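Local coordinates for 450aa long hypothetical fmu protein (Pyrococcus horikoshii, PDB 2YXL) that probably transfers a methyl group from S-adenosyl-L-methionine to carbon 5 of cytosines in RNA, at residues 245-250 / 439-444; 341-346 / 390-395; 359-364 / 394-399. All coordinates share one frame; numbering follows the deposited sequence.

Interaction 1. Residues 245-250 / 439-444; sequences EEASAV and IGFFYA
Phe441 lays its ring against the first turn of helix 246-255. CB and CG both rest on the methyl of Ala247, with Phe441 CG 3.7 Å from Ala247 CB. Farther along, Phe441 CE1 lies 3.8 Å from Ala247 O, which stands over one ring face near the rim. Phe441 CE2, on the other branch, comes 3.6 Å from Ser248 OG, which has a weak hydrogen bond with Lys273; at the tip, Phe441 CZ lies 3.9 Å from Ser248 OG. The axes of helix 246-250 and strand 441-444 differ by 9° in direction and approach to 9.2 Å. The strand is part of the class I methyltransferase fold, running antiparallel to strand 383-389 in an otherwise mainly parallel sheet. Ala247 O also accepts a hydrogen bond of 2.6 Å from Tyr443 OH, the donor tilted 24° from the carbonyl plane. A phenylalanine in place of Tyr443 would probably leave this carbonyl without its side-chain donor and set the ring free to shift against Val250, whose CG1 lies 3.9 Å from Tyr443 CE2. At the helix start, the bent chain of Glu245 crosses Ile439, bringing Glu245 CG 3.8 Å from Ile439 CD1, while its carboxylate turns to a salt bridge with Lys348.

Interaction 2. Residues 341-346 / 390-395; sequences TSSGTI and CSIFKE
Phe393 and Ser343 meet ring to hydroxyl. Ser343 OG stands 3.4 Å above one face of the Phe393 ring, displaced toward the rim, and Ser343 CB comes 3.5 Å from Phe393 CE1. At the ring edge, near its plane, lies Thr341 OG1, 3.5 Å from Phe393 CD1; Arg164 adds a cation-pi contact to the same ring. The hydroxyl of Ser343 is more than a cushion. With Ser343 OG placed between its own backbone N and carbonyl carbon (chi1 56°), it accepts an almost straight bond from Ile392 N, 2.9 Å long with an angle of 170° at the hydrogen. That bond satisfies the buried serine oxygen as an acceptor and ties the two loops together. A second tie joins backbone to backbone: Gly344 N donates to Cys390 O over 3.0 Å. Within the first loop, Ser342 O takes bonds from both the N and OG1 of Thr345, in the turn that presents Thr345 CG2 to Cys390, 3.8 Å from Cys390 CB. Ser391 closes an ST turn, its OG accepting from Phe393 N, and with Thr341 OG1 it turns to the carboxylate of Glu396. The loops lie at the C-terminal ends of parallel strands 331-337 and 383-389, where Rossmann-like enzymes place their active sites; the second opens with Cys390, the predicted nucleophile of this RsmB/NOP-family methyltransferase, and the first packs against it, the cysteine side chain lying about 5 Å (nearest atoms) from the bound sinefungin.

Interaction 3. Residues 359-364 / 394-399; sequences DKINEM and KEENEK
Ile361 and Glu395 supply the apolar part of this contact, in which no hydrogen bond passes between the two segments. Because the isoleucine's CG1 is anti to the carbonyl carbon (chi1 -69°), its other branch, Ile361 CG2, falls anti to the backbone N and comes 3.8 Å from Glu395 CB. The two side chains cross at a slant, aliphatic part against aliphatic part. Mixed contacts come next. Asn362 runs alongside Glu395 in the same direction, Asn362 ND2 lying 3.9 Å from Glu395 CG; amide and carboxylate planes are turned 53° apart, and the exposed amide simply borders the contact. Glu396, stretched out beyond CG (chi2 167°), lays its carboxylate against helix 361-376: Glu396 OE1 lies 4.1 Å from Met364 CB, and Glu396 OE2 is 4.2 Å from Ile361 CG2. The polar bonds of that buried carboxylate lie elsewhere, with Gln368 NE2 on OE1 and the Ser391 and Thr341 hydroxyls as partners of OE2; three such bonds would probably stabilise it as an anion. Ionic interactions are slight: Lys399 NZ makes a long salt bridge of 3.8 Å to Glu395 OE1, within segment 394-399. Among backbone bonds, Lys394 O accepts from both Asn397 N and Lys399 N, where the chain turns into helix 398-407. The contact thus sets the start of helix 361-376, the connecting helix of the beta-alpha-beta crossover from strand 331-337 to strand 383-389 in this Rossmann-like fold, against the loop that leads from strand 383-389 to helix 398-407.

Overall arrangement
Interactions 1 and 3 flank interaction 2, which holds Cys390, the predicted nucleophile. Interaction 1 meets interaction 2 where Gly440 N probably bonds to Gly344 O over 2.8 Å, and Phe441 CD2 lies 3.8 Å from Cys390 CB. Interactions 2 and 3, whose centres are about 9 Å apart, share Lys394 and Glu395; Glu396 OE2 joins them, 2.7 Å from both Ser391 OG and Thr341 OG1. Interaction 3, its centre about 17 Å from that of interaction 1, touches it through Phe442. The side chains of Ser248 and Met364 lie about 6 Å and 7 Å (nearest atoms) from bound sinefungin, near the ligand without touching it.

Interaction 1. Residues 245-250 / 439-444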
ATOM      1  N   GLU A 245       2.705  -8.494   0.046  1.00 38.59           N
ATOM      2  CA  GLU A 245       2.952  -8.575   1.480  1.00 38.83           C
ATOM      3  C   GLU A 245       2.707  -9.985   1.992  1.00 38.77           C
ATOM      4  O   GLU A 245       1.905 -10.729   1.422  1.00 38.92           O
ATOM      5  CB  GLU A 245       2.067  -7.585   2.245  1.00 38.98           C
ATOM      6  CG  GLU A 245       2.301  -6.112   1.904  1.00 39.85           C
ATOM      7  CD  GLU A 245       3.689  -5.603   2.294  1.00 41.66           C
ATOM      8  OE1 GLU A 245       4.381  -6.240   3.123  1.00 41.91           O
ATOM      9  OE2 GLU A 245       4.089  -4.547   1.766  1.00 42.68           O
ATOM     10  N   GLU A 246       3.405 -10.346   3.068  1.00 38.61           N
ATOM     11  CA  GLU A 246       3.253 -11.659   3.693  1.00 38.37           C
ATOM     12  C   GLU A 246       1.789 -11.948   4.055  1.00 38.09           C
ATOM     13  O   GLU A 246       1.278 -13.032   3.767  1.00 38.18           O
ATOM     14  CB  GLU A 246       4.154 -11.777   4.928  1.00 38.25           C
ATOM     15  CG  GLU A 246       4.216 -13.178   5.528  1.00 37.92           C
ATOM     16  CD  GLU A 246       4.896 -13.202   6.883  1.00 38.53           C
ATOM     17  OE1 GLU A 246       6.075 -13.612   6.952  1.00 40.29           O
ATOM     18  OE2 GLU A 246       4.266 -12.798   7.880  1.00 38.49           O
ATOM     19  N   ALA A 247       1.129 -10.968   4.670  1.00 37.77           N
ATOM     20  CA  ALA A 247      -0.274 -11.088   5.071  1.00 37.64           C
ATOM     21  C   ALA A 247      -1.206 -11.421   3.898  1.00 37.65           C
ATOM     22  O   ALA A 247      -2.127 -12.226   4.037  1.00 37.40           O
ATOM     23  CB  ALA A 247      -0.732  -9.820   5.780  1.00 37.36           C
ATOM     24  N   SER A 248      -0.945 -10.809   2.745  1.00 37.72           N
ATOM     25  CA  SER A 248      -1.720 -11.067   1.537  1.00 37.99           C
ATOM     26  C   SER A 248      -1.513 -12.477   0.985  1.00 38.15           C
ATOM     27  O   SER A 248      -2.447 -13.080   0.453  1.00 38.37           O
ATOM     28  CB  SER A 248      -1.393 -10.031   0.467  1.00 37.99           C
ATOM     29  OG  SER A 248      -1.816  -8.739   0.868  1.00 38.28           O
ATOM     30  N   ALA A 249      -0.293 -12.995   1.115  1.00 38.29           N
ATOM     31  CA  ALA A 249       0.028 -14.355   0.673  1.00 38.34           C
ATOM     32  C   ALA A 249      -0.669 -15.420   1.520  1.00 38.42           C
ATOM     33  O   ALA A 249      -1.077 -16.459   1.001  1.00 38.46           O
ATOM     34  CB  ALA A 249       1.521 -14.575   0.687  1.00 38.35           C
ATOM     35  N   VAL A 250      -0.787 -15.153   2.822  1.00 38.44           N
ATOM     36  CA  VAL A 250      -1.463 -16.048   3.765  1.00 38.38           C
ATOM     37  C   VAL A 250      -2.946 -16.223   3.403  1.00 38.41           C
ATOM     38  O   VAL A 250      -3.485 -17.331   3.489  1.00 38.47           O
ATOM     39  CB  VAL A 250      -1.312 -15.536   5.228  1.00 38.44           C
ATOM     40  CG1 VAL A 250      -2.237 -16.291   6.187  1.00 38.25           C
ATOM     41  CG2 VAL A 250       0.137 -15.644   5.688  1.00 38.24           C
ATOM     42  N   ILE A 439       1.887  -5.908   6.941  1.00 32.30           N
ATOM     43  CA  ILE A 439       0.784  -4.936   7.003  1.00 32.03           C
ATOM     44  C   ILE A 439      -0.345  -5.388   7.936  1.00 32.10           C
ATOM     45  O   ILE A 439      -0.521  -6.584   8.172  1.00 32.04           O
ATOM     46  CB  ILE A 439       0.190  -4.648   5.602  1.00 32.14           C
ATOM     47  CG1 ILE A 439      -0.195  -5.960   4.895  1.00 31.83           C
ATOM     48  CG2 ILE A 439       1.169  -3.809   4.771  1.00 31.98           C
ATOM     49  CD1 ILE A 439      -1.072  -5.786   3.665  1.00 31.65           C
ATOM     50  N   GLY A 440      -1.095  -4.425   8.472  1.00 32.20           N
ATOM     51  CA  GLY A 440      -2.319  -4.715   9.223  1.00 32.11           C
ATOM     52  C   GLY A 440      -3.315  -5.418   8.316  1.00 32.08           C
ATOM     53  O   GLY A 440      -3.577  -4.962   7.204  1.00 32.34           O
ATOM     54  N   PHE A 441      -3.862  -6.534   8.781  1.00 31.90           N
ATOM     55  CA  PHE A 441      -4.695  -7.377   7.930  1.00 31.74           C
ATOM     56  C   PHE A 441      -5.785  -8.082   8.730  1.00 31.76           C
ATOM     57  O   PHE A 441      -5.659  -8.257   9.946  1.00 31.91           O
ATOM     58  CB  PHE A 441      -3.818  -8.411   7.225  1.00 31.53           C
ATOM     59  CG  PHE A 441      -4.217  -8.693   5.805  1.00 30.95           C
ATOM     60  CD1 PHE A 441      -4.955  -9.828   5.489  1.00 30.51           C
ATOM     61  CD2 PHE A 441      -3.836  -7.835   4.780  1.00 30.71           C
ATOM     62  CE1 PHE A 441      -5.314 -10.104   4.175  1.00 30.32           C
ATOM     63  CE2 PHE A 441      -4.191  -8.099   3.459  1.00 30.96           C
ATOM     64  CZ  PHE A 441      -4.934  -9.237   3.156  1.00 31.02           C
ATOM     65  N   PHE A 442      -6.851  -8.481   8.040  1.00 31.60           N
ATOM     66  CA  PHE A 442      -7.970  -9.169   8.671  1.00 31.32           C
ATOM     67  C   PHE A 442      -8.419 -10.352   7.830  1.00 31.28           C
ATOM     68  O   PHE A 442      -8.459 -10.269   6.603  1.00 31.04           O
ATOM     69  CB  PHE A 442      -9.130  -8.200   8.893  1.00 31.46           C
ATOM     70  CG  PHE A 442     -10.329  -8.828   9.553  1.00 31.61           C
ATOM     71  CD1 PHE A 442     -10.327  -9.099  10.920  1.00 31.21           C
ATOM     72  CD2 PHE A 442     -11.463  -9.140   8.808  1.00 31.44           C
ATOM     73  CE1 PHE A 442     -11.427  -9.670  11.531  1.00 31.38           C
ATOM     74  CE2 PHE A 442     -12.573  -9.713   9.412  1.00 31.72           C
ATOM     75  CZ  PHE A 442     -12.553  -9.981  10.777  1.00 31.81           C
ATOM     76  N   TYR A 443      -8.751 -11.449   8.509  1.00 31.33           N
ATOM     77  CA  TYR A 443      -9.172 -12.692   7.867  1.00 31.38           C
ATOM     78  C   TYR A 443     -10.468 -13.204   8.489  1.00 31.38           C
ATOM     79  O   TYR A 443     -10.596 -13.262   9.718  1.00 31.51           O
ATOM     80  CB  TYR A 443      -8.099 -13.781   8.026  1.00 31.54           C
ATOM     81  CG  TYR A 443      -6.696 -13.382   7.630  1.00 31.63           C
ATOM     82  CD1 TYR A 443      -5.902 -12.621   8.485  1.00 31.61           C
ATOM     83  CD2 TYR A 443      -6.151 -13.796   6.412  1.00 31.79           C
ATOM     84  CE1 TYR A 443      -4.616 -12.260   8.135  1.00 32.24           C
ATOM     85  CE2 TYR A 443      -4.859 -13.441   6.050  1.00 31.79           C
ATOM     86  CZ  TYR A 443      -4.098 -12.673   6.920  1.00 32.03           C
ATOM     87  OH  TYR A 443      -2.821 -12.304   6.583  1.00 31.51           O
ATOM     88  N   ALA A 444     -11.420 -13.586   7.641  1.00 31.14           N
ATOM     89  CA  ALA A 444     -12.640 -14.246   8.095  1.00 30.83           C
ATOM     90  C   ALA A 444     -13.014 -15.361   7.132  1.00 30.74           C
ATOM     91  O   ALA A 444     -13.399 -15.099   5.990  1.00 30.73           O
ATOM     92  CB  ALA A 444     -13.770 -13.253   8.224  1.00 30.88           C
TER

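Interaction 2. Residues 341-346 / 390-395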
ATOM      1  N   THR A 341     -10.253   0.879   3.423  1.00 36.15           N
ATOM      2  CA  THR A 341      -9.549   2.117   3.770  1.00 36.63           C
ATOM      3  C   THR A 341      -8.030   2.028   3.608  1.00 36.95           C
ATOM      4  O   THR A 341      -7.371   3.049   3.408  1.00 37.17           O
ATOM      5  CB  THR A 341      -9.849   2.552   5.221  1.00 36.70           C
ATOM      6  OG1 THR A 341      -9.601   1.458   6.118  1.00 36.38           O
ATOM      7  CG2 THR A 341     -11.292   3.032   5.354  1.00 36.63           C
ATOM      8  N   SER A 342      -7.492   0.813   3.708  1.00 37.23           N
ATOM      9  CA  SER A 342      -6.042   0.553   3.637  1.00 37.56           C
ATOM     10  C   SER A 342      -5.266   1.013   4.876  1.00 37.30           C
ATOM     11  O   SER A 342      -4.039   1.114   4.836  1.00 37.51           O
ATOM     12  CB  SER A 342      -5.422   1.142   2.357  1.00 37.68           C
ATOM     13  OG  SER A 342      -5.577   0.264   1.255  1.00 38.82           O
ATOM     14  N   SER A 343      -5.979   1.276   5.972  1.00 36.99           N
ATOM     15  CA  SER A 343      -5.377   1.804   7.205  1.00 36.62           C
ATOM     16  C   SER A 343      -4.245   0.933   7.756  1.00 36.49           C
ATOM     17  O   SER A 343      -3.331   1.431   8.415  1.00 36.60           O
ATOM     18  CB  SER A 343      -6.444   2.002   8.279  1.00 36.50           C
ATOM     19  OG  SER A 343      -7.141   0.791   8.524  1.00 36.78           O
ATOM     20  N   GLY A 344      -4.313  -0.367   7.485  1.00 36.06           N
ATOM     21  CA  GLY A 344      -3.266  -1.291   7.897  1.00 35.69           C
ATOM     22  C   GLY A 344      -1.986  -1.177   7.089  1.00 35.23           C
ATOM     23  O   GLY A 344      -0.974  -1.782   7.443  1.00 35.18           O
ATOM     24  N   THR A 345      -2.027  -0.404   6.007  1.00 34.76           N
ATOM     25  CA  THR A 345      -0.875  -0.266   5.119  1.00 34.58           C
ATOM     26  C   THR A 345      -0.120   1.059   5.301  1.00 34.44           C
ATOM     27  O   THR A 345       0.716   1.417   4.469  1.00 34.48           O
ATOM     28  CB  THR A 345      -1.262  -0.474   3.627  1.00 34.54           C
ATOM     29  OG1 THR A 345      -2.069   0.618   3.173  1.00 35.12           O
ATOM     30  CG2 THR A 345      -2.025  -1.776   3.439  1.00 34.45           C
ATOM     31  N   ILE A 346      -0.389   1.769   6.397  1.00 34.20           N
ATOM     32  CA  ILE A 346       0.212   3.093   6.614  1.00 34.15           C
ATOM     33  C   ILE A 346       1.730   3.094   6.902  1.00 34.17           C
ATOM     34  O   ILE A 346       2.357   4.155   6.944  1.00 33.95           O
ATOM     35  CB  ILE A 346      -0.556   3.957   7.663  1.00 34.14           C
ATOM     36  CG1 ILE A 346      -0.573   3.291   9.043  1.00 33.62           C
ATOM     37  CG2 ILE A 346      -1.961   4.294   7.153  1.00 34.18           C
ATOM     38  CD1 ILE A 346      -0.877   4.264  10.176  1.00 33.99           C
ATOM     39  N   CYS A 390      -7.159  -5.067   4.193  1.00 33.80           N
ATOM     40  CA  CYS A 390      -5.920  -4.585   4.789  1.00 34.48           C
ATOM     41  C   CYS A 390      -6.222  -3.329   5.603  1.00 34.38           C
ATOM     42  O   CYS A 390      -5.532  -2.318   5.508  1.00 34.54           O
ATOM     43  CB  CYS A 390      -4.845  -4.351   3.730  1.00 34.55           C
ATOM     44  SG  CYS A 390      -5.407  -3.394   2.329  1.00 36.85           S
ATOM     45  N   SER A 391      -7.282  -3.421   6.401  1.00 34.53           N
ATOM     46  CA  SER A 391      -7.712  -2.347   7.286  1.00 34.49           C
ATOM     47  C   SER A 391      -7.657  -2.829   8.730  1.00 34.61           C
ATOM     48  O   SER A 391      -7.821  -4.018   9.000  1.00 34.39           O
ATOM     49  CB  SER A 391      -9.133  -1.905   6.931  1.00 34.35           C
ATOM     50  OG  SER A 391      -9.663  -1.043   7.925  1.00 34.07           O
ATOM     51  N   ILE A 392      -7.430  -1.901   9.654  1.00 34.82           N
ATOM     52  CA  ILE A 392      -7.365  -2.237  11.075  1.00 35.13           C
ATOM     53  C   ILE A 392      -8.655  -1.895  11.821  1.00 35.18           C
ATOM     54  O   ILE A 392      -8.794  -2.214  13.004  1.00 35.28           O
ATOM     55  CB  ILE A 392      -6.164  -1.562  11.778  1.00 35.21           C
ATOM     56  CG1 ILE A 392      -6.204  -0.045  11.579  1.00 35.40           C
ATOM     57  CG2 ILE A 392      -4.846  -2.175  11.280  1.00 35.48           C
ATOM     58  CD1 ILE A 392      -5.499   0.748  12.665  1.00 36.24           C
ATOM     59  N   PHE A 393      -9.593  -1.257  11.124  1.00 35.18           N
ATOM     60  CA  PHE A 393     -10.833  -0.799  11.739  1.00 35.27           C
ATOM     61  C   PHE A 393     -11.847  -1.922  11.914  1.00 35.43           C
ATOM     62  O   PHE A 393     -12.072  -2.718  10.999  1.00 35.52           O
ATOM     63  CB  PHE A 393     -11.455   0.340  10.923  1.00 35.20           C
ATOM     64  CG  PHE A 393     -10.568   1.548  10.779  1.00 35.02           C
ATOM     65  CD1 PHE A 393     -10.320   2.093   9.522  1.00 35.17           C
ATOM     66  CD2 PHE A 393      -9.984   2.144  11.895  1.00 34.84           C
ATOM     67  CE1 PHE A 393      -9.508   3.219   9.374  1.00 34.70           C
ATOM     68  CE2 PHE A 393      -9.166   3.267  11.757  1.00 34.80           C
ATOM     69  CZ  PHE A 393      -8.931   3.805  10.493  1.00 34.86           C
ATOM     70  N   LYS A 394     -12.458  -1.972  13.095  1.00 35.59           N
ATOM     71  CA  LYS A 394     -13.491  -2.961  13.398  1.00 35.76           C
ATOM     72  C   LYS A 394     -14.700  -2.823  12.475  1.00 35.84           C
ATOM     73  O   LYS A 394     -15.313  -3.825  12.110  1.00 35.83           O
ATOM     74  CB  LYS A 394     -13.931  -2.860  14.863  1.00 35.78           C
ATOM     75  CG  LYS A 394     -12.903  -3.373  15.861  1.00 35.91           C
ATOM     76  CD  LYS A 394     -13.264  -2.974  17.282  1.00 36.15           C
ATOM     77  CE  LYS A 394     -12.144  -3.317  18.251  1.00 36.47           C
ATOM     78  NZ  LYS A 394     -12.400  -2.774  19.616  1.00 36.58           N
ATOM     79  N   GLU A 395     -15.018  -1.584  12.096  1.00 35.98           N
ATOM     80  CA  GLU A 395     -16.150  -1.279  11.208  1.00 36.18           C
ATOM     81  C   GLU A 395     -16.109  -2.011   9.869  1.00 36.00           C
ATOM     82  O   GLU A 395     -17.152  -2.368   9.322  1.00 36.11           O
ATOM     83  CB  GLU A 395     -16.251   0.228  10.960  1.00 36.32           C
ATOM     84  CG  GLU A 395     -17.170   0.976  11.925  1.00 37.63           C
ATOM     85  CD  GLU A 395     -16.639   1.040  13.353  1.00 39.01           C
ATOM     86  OE1 GLU A 395     -17.460   1.237  14.272  1.00 39.69           O
ATOM     87  OE2 GLU A 395     -15.411   0.899  13.558  1.00 39.72           O
TER

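Interaction 3. Residues 359-364 / 394-399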
ATOM      1  N   ASP A 359     -16.136   7.981   7.652  1.00 46.38           N
ATOM      2  CA  ASP A 359     -16.380   9.039   6.663  1.00 46.56           C
ATOM      3  C   ASP A 359     -15.165   9.401   5.818  1.00 46.60           C
ATOM      4  O   ASP A 359     -14.760  10.565   5.821  1.00 46.73           O
ATOM      5  CB  ASP A 359     -16.990  10.283   7.333  1.00 46.65           C
ATOM      6  CG  ASP A 359     -17.383  11.360   6.335  1.00 46.93           C
ATOM      7  OD1 ASP A 359     -17.373  12.552   6.716  1.00 47.31           O
ATOM      8  OD2 ASP A 359     -17.690  11.022   5.170  1.00 47.23           O
ATOM      9  N   LYS A 360     -14.629   8.463   5.028  1.00 46.49           N
ATOM     10  CA  LYS A 360     -15.357   7.327   4.447  1.00 46.24           C
ATOM     11  C   LYS A 360     -15.035   5.899   4.945  1.00 45.84           C
ATOM     12  O   LYS A 360     -14.906   4.975   4.133  1.00 45.82           O
ATOM     13  CB  LYS A 360     -15.165   7.369   2.922  1.00 46.49           C
ATOM     14  CG  LYS A 360     -13.690   7.419   2.479  1.00 46.86           C
ATOM     15  CD  LYS A 360     -13.404   6.443   1.342  1.00 47.44           C
ATOM     16  CE  LYS A 360     -11.909   6.171   1.219  1.00 47.86           C
ATOM     17  NZ  LYS A 360     -11.608   5.060   0.273  1.00 48.03           N
ATOM     18  N   ILE A 361     -14.926   5.703   6.258  1.00 45.23           N
ATOM     19  CA  ILE A 361     -14.838   4.341   6.808  1.00 44.56           C
ATOM     20  C   ILE A 361     -16.177   3.616   6.624  1.00 44.20           C
ATOM     21  O   ILE A 361     -16.214   2.451   6.221  1.00 44.13           O
ATOM     22  CB  ILE A 361     -14.417   4.330   8.302  1.00 44.53           C
ATOM     23  CG1 ILE A 361     -12.959   4.776   8.453  1.00 44.59           C
ATOM     24  CG2 ILE A 361     -14.616   2.949   8.923  1.00 44.38           C
ATOM     25  CD1 ILE A 361     -12.564   5.164   9.871  1.00 44.62           C
ATOM     26  N   ASN A 362     -17.268   4.324   6.906  1.00 43.72           N
ATOM     27  CA  ASN A 362     -18.615   3.762   6.799  1.00 43.24           C
ATOM     28  C   ASN A 362     -19.059   3.555   5.352  1.00 42.80           C
ATOM     29  O   ASN A 362     -19.820   2.632   5.052  1.00 42.65           O
ATOM     30  CB  ASN A 362     -19.622   4.633   7.556  1.00 43.32           C
ATOM     31  CG  ASN A 362     -19.310   4.740   9.045  1.00 43.45           C
ATOM     32  OD1 ASN A 362     -19.686   5.714   9.695  1.00 43.67           O
ATOM     33  ND2 ASN A 362     -18.622   3.737   9.591  1.00 43.64           N
ATOM     34  N   GLU A 363     -18.566   4.420   4.467  1.00 42.28           N
ATOM     35  CA  GLU A 363     -18.804   4.320   3.029  1.00 41.84           C
ATOM     36  C   GLU A 363     -18.201   3.036   2.460  1.00 41.38           C
ATOM     37  O   GLU A 363     -18.838   2.351   1.662  1.00 41.41           O
ATOM     38  CB  GLU A 363     -18.218   5.542   2.322  1.00 41.92           C
ATOM     39  CG  GLU A 363     -18.701   5.765   0.899  1.00 42.12           C
ATOM     40  CD  GLU A 363     -18.161   7.053   0.302  1.00 42.20           C
ATOM     41  OE1 GLU A 363     -18.975   7.942  -0.023  1.00 42.80           O
ATOM     42  OE2 GLU A 363     -16.924   7.183   0.166  1.00 42.70           O
ATOM     43  N   MET A 364     -16.973   2.722   2.877  1.00 40.77           N
ATOM     44  CA  MET A 364     -16.315   1.469   2.514  1.00 40.16           C
ATOM     45  C   MET A 364     -17.011   0.273   3.160  1.00 39.64           C
ATOM     46  O   MET A 364     -17.155  -0.784   2.537  1.00 39.41           O
ATOM     47  CB  MET A 364     -14.835   1.493   2.916  1.00 40.31           C
ATOM     48  CG  MET A 364     -13.902   2.195   1.929  1.00 40.62           C
ATOM     49  SD  MET A 364     -13.633   1.261   0.401  1.00 41.47           S
ATOM     50  CE  MET A 364     -14.774   2.092  -0.713  1.00 41.72           C
ATOM     51  N   LYS A 394     -12.458  -1.972  13.095  1.00 35.59           N
ATOM     52  CA  LYS A 394     -13.491  -2.961  13.398  1.00 35.76           C
ATOM     53  C   LYS A 394     -14.700  -2.823  12.475  1.00 35.84           C
ATOM     54  O   LYS A 394     -15.313  -3.825  12.110  1.00 35.83           O
ATOM     55  CB  LYS A 394     -13.931  -2.860  14.863  1.00 35.78           C
ATOM     56  CG  LYS A 394     -12.903  -3.373  15.861  1.00 35.91           C
ATOM     57  CD  LYS A 394     -13.264  -2.974  17.282  1.00 36.15           C
ATOM     58  CE  LYS A 394     -12.144  -3.317  18.251  1.00 36.47           C
ATOM     59  NZ  LYS A 394     -12.400  -2.774  19.616  1.00 36.58           N
ATOM     60  N   GLU A 395     -15.018  -1.584  12.096  1.00 35.98           N
ATOM     61  CA  GLU A 395     -16.150  -1.279  11.208  1.00 36.18           C
ATOM     62  C   GLU A 395     -16.109  -2.011   9.869  1.00 36.00           C
ATOM     63  O   GLU A 395     -17.152  -2.368   9.322  1.00 36.11           O
ATOM     64  CB  GLU A 395     -16.251   0.228  10.960  1.00 36.32           C
ATOM     65  CG  GLU A 395     -17.170   0.976  11.925  1.00 37.63           C
ATOM     66  CD  GLU A 395     -16.639   1.040  13.353  1.00 39.01           C
ATOM     67  OE1 GLU A 395     -17.460   1.237  14.272  1.00 39.69           O
ATOM     68  OE2 GLU A 395     -15.411   0.899  13.558  1.00 39.72           O
ATOM     69  N   GLU A 396     -14.903  -2.225   9.350  1.00 35.78           N
ATOM     70  CA  GLU A 396     -14.716  -2.899   8.071  1.00 35.52           C
ATOM     71  C   GLU A 396     -14.525  -4.399   8.244  1.00 35.33           C
ATOM     72  O   GLU A 396     -14.604  -5.160   7.277  1.00 35.09           O
ATOM     73  CB  GLU A 396     -13.504  -2.316   7.352  1.00 35.63           C
ATOM     74  CG  GLU A 396     -13.740  -0.955   6.742  1.00 36.03           C
ATOM     75  CD  GLU A 396     -12.447  -0.293   6.327  1.00 36.87           C
ATOM     76  OE1 GLU A 396     -12.056  -0.445   5.153  1.00 36.79           O
ATOM     77  OE2 GLU A 396     -11.813   0.364   7.180  1.00 37.27           O
ATOM     78  N   ASN A 397     -14.284  -4.815   9.484  1.00 35.17           N
ATOM     79  CA  ASN A 397     -13.868  -6.177   9.782  1.00 35.00           C
ATOM     80  C   ASN A 397     -14.861  -6.967  10.635  1.00 35.01           C
ATOM     81  O   ASN A 397     -15.798  -7.566  10.098  1.00 34.94           O
ATOM     82  CB  ASN A 397     -12.475  -6.166  10.420  1.00 34.98           C
ATOM     83  CG  ASN A 397     -11.413  -5.576   9.505  1.00 34.83           C
ATOM     84  OD1 ASN A 397     -10.476  -4.929   9.966  1.00 34.71           O
ATOM     85  ND2 ASN A 397     -11.554  -5.801   8.203  1.00 34.63           N
ATOM     86  N   GLU A 398     -14.654  -6.965  11.954  1.00 34.96           N
ATOM     87  CA  GLU A 398     -15.473  -7.748  12.888  1.00 34.89           C
ATOM     88  C   GLU A 398     -16.953  -7.364  12.850  1.00 34.79           C
ATOM     89  O   GLU A 398     -17.827  -8.223  12.984  1.00 34.79           O
ATOM     90  CB  GLU A 398     -14.933  -7.636  14.320  1.00 34.90           C
ATOM     91  CG  GLU A 398     -13.657  -8.442  14.586  1.00 34.94           C
ATOM     92  CD  GLU A 398     -12.372  -7.682  14.266  1.00 35.03           C
ATOM     93  OE1 GLU A 398     -11.284  -8.186  14.618  1.00 34.84           O
ATOM     94  OE2 GLU A 398     -12.438  -6.587  13.671  1.00 34.82           O
ATOM     95  N   LYS A 399     -17.217  -6.073  12.659  1.00 34.72           N
ATOM     96  CA  LYS A 399     -18.575  -5.545  12.536  1.00 34.72           C
ATOM     97  C   LYS A 399     -19.273  -6.097  11.292  1.00 34.55           C
ATOM     98  O   LYS A 399     -20.437  -6.495  11.358  1.00 34.68           O
ATOM     99  CB  LYS A 399     -18.537  -4.015  12.499  1.00 34.80           C
ATOM    100  CG  LYS A 399     -19.882  -3.325  12.345  1.00 35.27           C
ATOM    101  CD  LYS A 399     -19.669  -1.848  12.070  1.00 36.29           C
ATOM    102  CE  LYS A 399     -20.940  -1.042  12.230  1.00 36.50           C
ATOM    103  NZ  LYS A 399     -20.639   0.414  12.287  1.00 37.13           N
TER